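Local atomic coordinates of 2-dehydropantoate 2-reductase (PDB entry 3WFI), a protein that acts as an NADH-binding D-mandelate dehydrogenase and, as a member of the ketopantoate reductase family, may also reduce 2-dehydropantoate to pantoate. Residues Ile29-Gln37 with Ala131-Val139; Ser144-Leu152 with Leu172-His181. One frame throughout, in Å; residues are numbered along the deposited sequence.

Contact 1 of 2, residues Ile29-Gln37 with Ala131-Val139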
loop_
_atom_site.group_PDB
_atom_site.type_symbol
_atom_site.label_atom_id
_atom_site.label_comp_id
_atom_site.label_asym_id
_atom_site.label_seq_id
_atom_site.Cartn_x
_atom_site.Cartn_y
_atom_site.Cartn_z
ATOM N N ILE B 29 6.180 36.218 -15.680
ATOM C CA ILE B 29 5.098 35.401 -16.225
ATOM C C ILE B 29 4.321 34.809 -15.059
ATOM O O ILE B 29 4.901 34.199 -14.163
ATOM C CB ILE B 29 5.629 34.266 -17.125
ATOM C CG1 ILE B 29 6.552 34.825 -18.199
ATOM C CG2 ILE B 29 4.470 33.521 -17.793
ATOM C CD1 ILE B 29 7.399 33.777 -18.894
ATOM N N ASP B 30 3.006 35.009 -15.065
ATOM C CA ASP B 30 2.164 34.577 -13.951
ATOM C C ASP B 30 0.741 34.252 -14.407
ATOM O O ASP B 30 0.266 34.770 -15.426
ATOM C CB ASP B 30 2.127 35.658 -12.885
ATOM C CG ASP B 30 1.738 35.115 -11.528
ATOM O OD1 ASP B 30 2.625 34.605 -10.815
ATOM O OD2 ASP B 30 0.543 35.208 -11.175
ATOM N N GLY B 31 0.066 33.397 -13.644
ATOM C CA GLY B 31 -1.300 32.988 -13.950
ATOM C C GLY B 31 -2.376 33.760 -13.219
ATOM O O GLY B 31 -3.556 33.608 -13.535
ATOM N N TRP B 32 -1.991 34.580 -12.247
ATOM C CA TRP B 32 -2.956 35.340 -11.457
ATOM C C TRP B 32 -3.291 36.658 -12.172
ATOM O O TRP B 32 -2.522 37.617 -12.126
ATOM C CB TRP B 32 -2.421 35.572 -10.031
ATOM C CG TRP B 32 -3.340 36.333 -9.120
ATOM C CD1 TRP B 32 -4.690 36.505 -9.269
ATOM C CD2 TRP B 32 -2.981 37.008 -7.898
ATOM N NE1 TRP B 32 -5.184 37.264 -8.233
ATOM C CE2 TRP B 32 -4.160 37.586 -7.380
ATOM C CE3 TRP B 32 -1.775 37.191 -7.201
ATOM C CZ2 TRP B 32 -4.172 38.329 -6.191
ATOM C CZ3 TRP B 32 -1.788 37.938 -6.025
ATOM C CH2 TRP B 32 -2.982 38.490 -5.530
ATOM N N ALA B 33 -4.462 36.692 -12.811
ATOM C CA ALA B 33 -4.877 37.805 -13.676
ATOM C C ALA B 33 -4.824 39.177 -13.014
ATOM O O ALA B 33 -4.399 40.145 -13.638
ATOM C CB ALA B 33 -6.277 37.555 -14.227
ATOM N N GLU B 34 -5.258 39.266 -11.760
ATOM C CA GLU B 34 -5.263 40.546 -11.046
ATOM C C GLU B 34 -3.832 41.007 -10.754
ATOM O O GLU B 34 -3.550 42.207 -10.715
ATOM C CB GLU B 34 -6.011 40.435 -9.720
ATOM C CG GLU B 34 -7.408 39.830 -9.759
ATOM C CD GLU B 34 -7.953 39.573 -8.359
ATOM O OE1 GLU B 34 -7.505 40.264 -7.405
ATOM O OE2 GLU B 34 -8.821 38.678 -8.214
ATOM N N HIS B 35 -2.953 40.034 -10.509
ATOM C CA HIS B 35 -1.517 40.275 -10.282
ATOM C C HIS B 35 -0.876 40.859 -11.534
ATOM O O HIS B 35 -0.185 41.870 -11.476
ATOM C CB HIS B 35 -0.832 38.953 -9.931
ATOM C CG HIS B 35 0.553 39.093 -9.374
ATOM N ND1 HIS B 35 0.884 40.026 -8.418
ATOM C CD2 HIS B 35 1.680 38.383 -9.605
ATOM C CE1 HIS B 35 2.161 39.901 -8.098
ATOM N NE2 HIS B 35 2.666 38.909 -8.805
ATOM N N VAL B 36 -1.144 40.207 -12.664
ATOM C CA VAL B 36 -0.615 40.619 -13.956
ATOM C C VAL B 36 -1.091 42.034 -14.301
ATOM O O VAL B 36 -0.290 42.890 -14.677
ATOM C CB VAL B 36 -1.018 39.619 -15.067
ATOM C CG1 VAL B 36 -0.624 40.137 -16.447
ATOM C CG2 VAL B 36 -0.380 38.255 -14.817
ATOM N N GLN B 37 -2.393 42.272 -14.160
ATOM C CA GLN B 37 -2.994 43.554 -14.522
ATOM C C GLN B 37 -2.479 44.695 -13.643
ATOM O O GLN B 37 -2.205 45.790 -14.138
ATOM C CB GLN B 37 -4.526 43.455 -14.434
ATOM C CG GLN B 37 -5.273 44.659 -14.981
ATOM C CD GLN B 37 -5.022 44.868 -16.452
ATOM O OE1 GLN B 37 -5.245 43.971 -17.265
ATOM N NE2 GLN B 37 -4.545 46.051 -16.804
ATOM N N ALA B 131 10.410 36.327 1.067
ATOM C CA ALA B 131 9.634 37.319 0.323
ATOM C C ALA B 131 8.161 37.162 0.656
ATOM O O ALA B 131 7.686 36.047 0.822
ATOM C CB ALA B 131 9.843 37.146 -1.182
ATOM N N GLY B 132 7.437 38.276 0.725
ATOM C CA GLY B 132 6.009 38.238 1.029
ATOM C C GLY B 132 5.174 38.919 -0.027
ATOM O O GLY B 132 5.517 40.014 -0.468
ATOM N N LEU B 133 4.071 38.276 -0.419
ATOM C CA LEU B 133 3.112 38.855 -1.356
ATOM C C LEU B 133 1.946 39.496 -0.587
ATOM O O LEU B 133 1.068 38.800 -0.085
ATOM C CB LEU B 133 2.611 37.777 -2.319
ATOM C CG LEU B 133 1.858 38.195 -3.586
ATOM C CD1 LEU B 133 2.610 39.261 -4.364
ATOM C CD2 LEU B 133 1.610 36.979 -4.468
ATOM N N GLU B 134 1.950 40.826 -0.499
ATOM C CA GLU B 134 0.947 41.572 0.270
ATOM C C GLU B 134 -0.383 41.636 -0.466
ATOM O O GLU B 134 -1.451 41.503 0.141
ATOM C CB GLU B 134 1.438 42.997 0.552
ATOM C CG GLU B 134 2.728 43.070 1.361
ATOM C CD GLU B 134 2.500 42.893 2.853
ATOM O OE1 GLU B 134 1.906 43.806 3.465
ATOM O OE2 GLU B 134 2.913 41.854 3.414
ATOM N N GLY B 135 -0.313 41.865 -1.772
ATOM C CA GLY B 135 -1.500 41.923 -2.616
ATOM C C GLY B 135 -1.093 41.871 -4.073
ATOM O O GLY B 135 0.089 41.714 -4.370
ATOM N N PRO B 136 -2.066 41.987 -4.994
ATOM C CA PRO B 136 -1.721 42.015 -6.414
ATOM C C PRO B 136 -0.735 43.138 -6.729
ATOM O O PRO B 136 -1.039 44.305 -6.511
ATOM C CB PRO B 136 -3.070 42.246 -7.120
ATOM C CG PRO B 136 -4.074 42.540 -6.053
ATOM C CD PRO B 136 -3.523 41.992 -4.770
ATOM N N GLY B 137 0.464 42.771 -7.171
ATOM C CA GLY B 137 1.478 43.729 -7.599
ATOM C C GLY B 137 2.180 44.382 -6.432
ATOM O O GLY B 137 2.835 45.406 -6.598
ATOM N N GLN B 138 2.065 43.767 -5.257
ATOM C CA GLN B 138 2.595 44.331 -4.010
ATOM C C GLN B 138 3.408 43.277 -3.261
ATOM O O GLN B 138 2.869 42.243 -2.852
ATOM C CB GLN B 138 1.467 44.853 -3.108
ATOM C CG GLN B 138 1.155 46.335 -3.243
ATOM C CD GLN B 138 2.178 47.231 -2.549
ATOM O OE1 GLN B 138 3.250 46.782 -2.126
ATOM N NE2 GLN B 138 1.845 48.511 -2.424
ATOM N N VAL B 139 4.698 43.542 -3.076
ATOM C CA VAL B 139 5.561 42.620 -2.358
ATOM C C VAL B 139 6.291 43.346 -1.231
ATOM O O VAL B 139 6.532 44.549 -1.303
ATOM C CB VAL B 139 6.564 41.951 -3.332
ATOM C CG1 VAL B 139 7.628 41.169 -2.584
ATOM C CG2 VAL B 139 5.840 41.028 -4.302
#
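Trp32 and His35, three residues apart at the start of helix 33-42, meet the tip of the hairpin 132-140 with their rings. The setting is a Rossmann-type dinucleotide-binding domain: strand 25-30 runs into helix 33-42, and the hairpin turns at Gly135-Gln138 in a type II beta turn. Pro136 and Gly137 occupy its two central positions, the positive phi of Gly137 suiting glycine.

The indole meets the proline obliquely, Trp32 CH2 3.6 Å from Pro136 CD, while Leu133 reaches the rim of the ring near its plane, with CD2 3.9 Å from Trp32 CZ3. Trp32 and Leu133 run past each other in opposite directions. Against one face of the indole, toward its rim, packs His35 CB. The other branch of Leu133 serves the second ring: Leu133 CD1 stands 3.8 Å from His35 CE1, so the forked leucine end bridges indole and imidazole. The same leucine also touches Ala10 of helix 10-21, an NAD(+)-binding residue. Pro136 also rests its CB on the helix backbone, 3.6 Å from Glu34 O.

Asp30, another NAD(+)-binding residue, shapes the approach to the helix. Asp30 OD2 takes the N-H from Trp32 N at 2.8 Å in an Asx turn, while OD1 accepts from the backbone of Ala8. Trp32 is itself the N-cap residue of helix 33-42.

The polar link of the contact is made by His35. With CG opposite the backbone N (chi1 -167°), the imidazole extends from the helix to the turn. NE2 is bonded to Ala8 O, consistent with a neutral ring that leaves ND1 as acceptor; Gly137 N donates to His35 ND1 at 3.0 Å with an N-H...N angle of 148°, only 14° out of the imidazole plane.

Contact 2 of 2, residues Ser144-Leu152 with Leu172-His181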
loop_
_atom_site.group_PDB
_atom_site.type_symbol
_atom_site.label_atom_id
_atom_site.label_comp_id
_atom_site.label_asym_id
_atom_site.label_seq_id
_atom_site.Cartn_x
_atom_site.Cartn_y
_atom_site.Cartn_z
ATOM N N SER B 144 18.225 39.141 4.468
ATOM C CA SER B 144 19.251 38.565 3.629
ATOM C C SER B 144 18.814 37.177 3.138
ATOM O O SER B 144 17.673 36.719 3.340
ATOM C CB SER B 144 20.604 38.553 4.391
ATOM O OG SER B 144 20.624 37.609 5.449
ATOM N N GLY B 145 19.728 36.534 2.438
ATOM C CA GLY B 145 19.470 35.227 1.863
ATOM C C GLY B 145 20.618 34.753 0.993
ATOM O O GLY B 145 21.690 35.353 0.983
ATOM N N SER B 146 20.382 33.667 0.274
ATOM C CA SER B 146 21.377 33.099 -0.637
ATOM C C SER B 146 20.738 32.112 -1.611
ATOM O O SER B 146 19.577 31.730 -1.466
ATOM C CB SER B 146 22.460 32.367 0.155
ATOM O OG SER B 146 21.929 31.189 0.741
ATOM N N VAL B 147 21.523 31.717 -2.607
ATOM C CA VAL B 147 21.116 30.718 -3.579
ATOM C C VAL B 147 22.264 29.744 -3.778
ATOM O O VAL B 147 23.428 30.148 -3.865
ATOM C CB VAL B 147 20.745 31.361 -4.944
ATOM C CG1 VAL B 147 20.367 30.294 -5.960
ATOM C CG2 VAL B 147 19.618 32.376 -4.774
ATOM N N GLU B 148 21.930 28.463 -3.856
ATOM C CA GLU B 148 22.886 27.423 -4.195
ATOM C C GLU B 148 22.324 26.667 -5.384
ATOM O O GLU B 148 21.128 26.371 -5.413
ATOM C CB GLU B 148 23.124 26.456 -3.031
ATOM C CG GLU B 148 23.709 27.134 -1.794
ATOM C CD GLU B 148 24.129 26.147 -0.720
ATOM O OE1 GLU B 148 23.701 24.976 -0.777
ATOM O OE2 GLU B 148 24.888 26.554 0.184
ATOM N N LEU B 149 23.178 26.372 -6.363
ATOM C CA LEU B 149 22.710 25.752 -7.607
ATOM C C LEU B 149 23.732 24.820 -8.223
ATOM O O LEU B 149 24.934 24.932 -7.960
ATOM C CB LEU B 149 22.268 26.828 -8.621
ATOM C CG LEU B 149 23.320 27.786 -9.204
ATOM C CD1 LEU B 149 24.075 27.151 -10.368
ATOM C CD2 LEU B 149 22.673 29.082 -9.670
ATOM N N GLN B 150 23.233 23.895 -9.039
ATOM C CA GLN B 150 24.045 22.859 -9.643
ATOM C C GLN B 150 23.599 22.549 -11.067
ATOM O O GLN B 150 22.411 22.560 -11.369
ATOM C CB GLN B 150 23.946 21.581 -8.812
ATOM C CG GLN B 150 24.922 20.499 -9.251
ATOM C CD GLN B 150 24.974 19.321 -8.305
ATOM O OE1 GLN B 150 24.165 19.208 -7.380
ATOM N NE2 GLN B 150 25.961 18.444 -8.514
ATOM N N ASN B 151 24.567 22.256 -11.925
ATOM C CA ASN B 151 24.290 21.739 -13.258
ATOM C C ASN B 151 23.770 20.302 -13.197
ATOM O O ASN B 151 24.265 19.487 -12.433
ATOM C CB ASN B 151 25.542 21.801 -14.153
ATOM C CG ASN B 151 26.697 20.976 -13.608
ATOM O OD1 ASN B 151 27.235 21.278 -12.546
ATOM N ND2 ASN B 151 27.074 19.929 -14.325
ATOM N N LEU B 152 22.773 19.997 -14.009
ATOM C CA LEU B 152 22.417 18.599 -14.285
ATOM C C LEU B 152 23.188 17.941 -15.420
ATOM O O LEU B 152 23.316 16.720 -15.432
ATOM C CB LEU B 152 20.938 18.474 -14.576
ATOM C CG LEU B 152 20.090 18.781 -13.361
ATOM C CD1 LEU B 152 18.634 18.630 -13.744
ATOM C CD2 LEU B 152 20.433 17.850 -12.219
ATOM N N LEU B 172 21.968 38.482 -5.328
ATOM C CA LEU B 172 21.268 37.273 -4.922
ATOM C C LEU B 172 22.147 36.288 -4.163
ATOM O O LEU B 172 21.648 35.285 -3.652
ATOM C CB LEU B 172 20.635 36.582 -6.137
ATOM C CG LEU B 172 19.459 37.333 -6.755
ATOM C CD1 LEU B 172 19.206 36.866 -8.187
ATOM C CD2 LEU B 172 18.208 37.190 -5.889
ATOM N N ASN B 173 23.448 36.569 -4.075
ATOM C CA ASN B 173 24.348 35.769 -3.252
ATOM C C ASN B 173 24.289 34.286 -3.628
ATOM O O ASN B 173 24.048 33.412 -2.786
ATOM C CB ASN B 173 24.019 35.986 -1.767
ATOM C CG ASN B 173 25.043 35.365 -0.835
ATOM O OD1 ASN B 173 26.183 35.124 -1.214
ATOM N ND2 ASN B 173 24.636 35.125 0.410
ATOM N N ALA B 174 24.514 34.020 -4.915
ATOM C CA ALA B 174 24.388 32.684 -5.475
ATOM C C ALA B 174 25.730 31.977 -5.497
ATOM O O ALA B 174 26.766 32.613 -5.693
ATOM C CB ALA B 174 23.807 32.755 -6.889
ATOM N N HIS B 175 25.710 30.657 -5.319
ATOM C CA HIS B 175 26.928 29.849 -5.346
ATOM C C HIS B 175 26.694 28.494 -5.973
ATOM O O HIS B 175 25.618 27.907 -5.835
ATOM C CB HIS B 175 27.462 29.624 -3.928
ATOM C CG HIS B 175 27.660 30.888 -3.160
ATOM N ND1 HIS B 175 26.795 31.288 -2.170
ATOM C CD2 HIS B 175 28.609 31.844 -3.242
ATOM C CE1 HIS B 175 27.212 32.432 -1.661
ATOM N NE2 HIS B 175 28.303 32.800 -2.306
ATOM N N PHE B 176 27.720 28.004 -6.659
ATOM C CA PHE B 176 27.757 26.617 -7.089
ATOM C C PHE B 176 27.884 25.687 -5.889
ATOM O O PHE B 176 28.658 25.948 -4.970
ATOM C CB PHE B 176 28.946 26.379 -8.024
ATOM C CG PHE B 176 29.095 24.952 -8.456
ATOM C CD1 PHE B 176 28.285 24.427 -9.451
ATOM C CD2 PHE B 176 30.037 24.127 -7.857
ATOM C CE1 PHE B 176 28.420 23.109 -9.854
ATOM C CE2 PHE B 176 30.175 22.808 -8.251
ATOM C CZ PHE B 176 29.368 22.299 -9.255
ATOM N N SER B 177 27.136 24.586 -5.920
ATOM C CA SER B 177 27.315 23.493 -4.979
ATOM C C SER B 177 27.162 22.184 -5.727
ATOM O O SER B 177 26.236 22.038 -6.502
ATOM C CB SER B 177 26.281 23.578 -3.857
ATOM O OG SER B 177 26.242 22.360 -3.135
ATOM N N ASP B 178 28.068 21.233 -5.497
ATOM C CA ASP B 178 27.964 19.918 -6.136
ATOM C C ASP B 178 27.132 18.945 -5.306
ATOM O O ASP B 178 27.099 17.746 -5.580
ATOM C CB ASP B 178 29.349 19.332 -6.433
ATOM C CG ASP B 178 30.163 19.028 -5.171
ATOM O OD1 ASP B 178 29.626 19.142 -4.049
ATOM O OD2 ASP B 178 31.361 18.681 -5.313
ATOM N N ASN B 179 26.444 19.450 -4.291
ATOM C CA ASN B 179 25.714 18.542 -3.410
ATOM C C ASN B 179 24.212 18.746 -3.477
ATOM O O ASN B 179 23.481 18.077 -2.744
ATOM C CB ASN B 179 26.214 18.717 -1.982
ATOM C CG ASN B 179 25.740 17.620 -1.046
ATOM O OD1 ASN B 179 25.051 17.896 -0.064
ATOM N ND2 ASN B 179 26.087 16.366 -1.355
ATOM N N ILE B 180 23.755 19.604 -4.399
ATOM C CA ILE B 180 22.332 19.975 -4.514
ATOM C C ILE B 180 21.500 18.760 -4.931
ATOM O O ILE B 180 20.428 18.518 -4.390
ATOM C CB ILE B 180 22.086 21.075 -5.581
ATOM C CG1 ILE B 180 22.829 22.357 -5.242
ATOM C CG2 ILE B 180 20.599 21.378 -5.727
ATOM C CD1 ILE B 180 22.524 22.914 -3.868
ATOM N N HIS B 181 21.994 18.017 -5.912
ATOM C CA HIS B 181 21.229 16.929 -6.515
ATOM C C HIS B 181 21.028 15.837 -5.455
ATOM O O HIS B 181 19.926 15.314 -5.267
ATOM C CB HIS B 181 21.988 16.376 -7.717
ATOM C CG HIS B 181 21.144 15.606 -8.681
ATOM N ND1 HIS B 181 19.824 15.281 -8.447
ATOM C CD2 HIS B 181 21.456 15.078 -9.887
ATOM C CE1 HIS B 181 19.358 14.596 -9.477
ATOM N NE2 HIS B 181 20.332 14.451 -10.360
#
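Backbone bonds join Val147 and Leu149 to the neighbouring strand. Val147 N donates to Asn173 O and its O accepts from His175 N; Leu149 N then donates to His175 O, and Leu149 O accepts from Ser177 N at 3.0 Å. Between these bonds, alpha hydrogens point at carbonyls, as for Ala174 CA, 3.2 Å from Val147 O.

Two side-chain amides prolong the pairing. Asn173 ND2 meets a lone pair of Gly145 O at 3.0 Å, nearly in its own amide plane. At the other end Gln150, fully extended (chi1 -172°, chi2 171°), sends OE1 to the first turn of helix 180-191, where His181 N donates at 2.9 Å; the helix end probably polarises this amide. Its NE2 gives a weak bond to Asp178 O. The pairing closes a beta-alpha-beta unit, in which strand 147-151 passes through helix 157-168 into the parallel edge strand 174-176.

Apolar contacts fall on both faces. Val147 CB packs 3.9 Å from Ala174 CB, on the face that also carries Leu149 and lies against Leu167 of helix 157-168. On the Glu148 side, the side chains of Ile180 and Glu148 meet at an angle, CD1 of Ile180 3.7 Å from CB of Glu148. A methyl of Leu152 sits over one face of the His181 ring in a CH-pi contact.

Phe176, in a cation-pi pair with Lys161, turns an edge to Asn151: Asn151 OD1 lies 3.5 Å from Phe176 CE1, and ND2 donates to Gly153 O.

In the fold
Both contacts reach the large mixed sheet, but at widely separated strands: contact 1 joins the helix after strand 25-30 to the tip of a hairpin in a second, smaller sheet, whereas contact 2 pairs strand 147-151 with the outermost strand 174-176. Their centres are about 26 Å apart and their nearest atoms about 8 Å, although strand 147-151 is the next strand after 138-140 in the chain. Each is partly buried. Contact 1, farther from the chain centre, is small and relies on side chains; its segments include the NAD(+)-binding residues Asp30 and Ala131. Contact 2 buries more than twice the area, is held mainly by backbone bonds, and continues into helix 180-191.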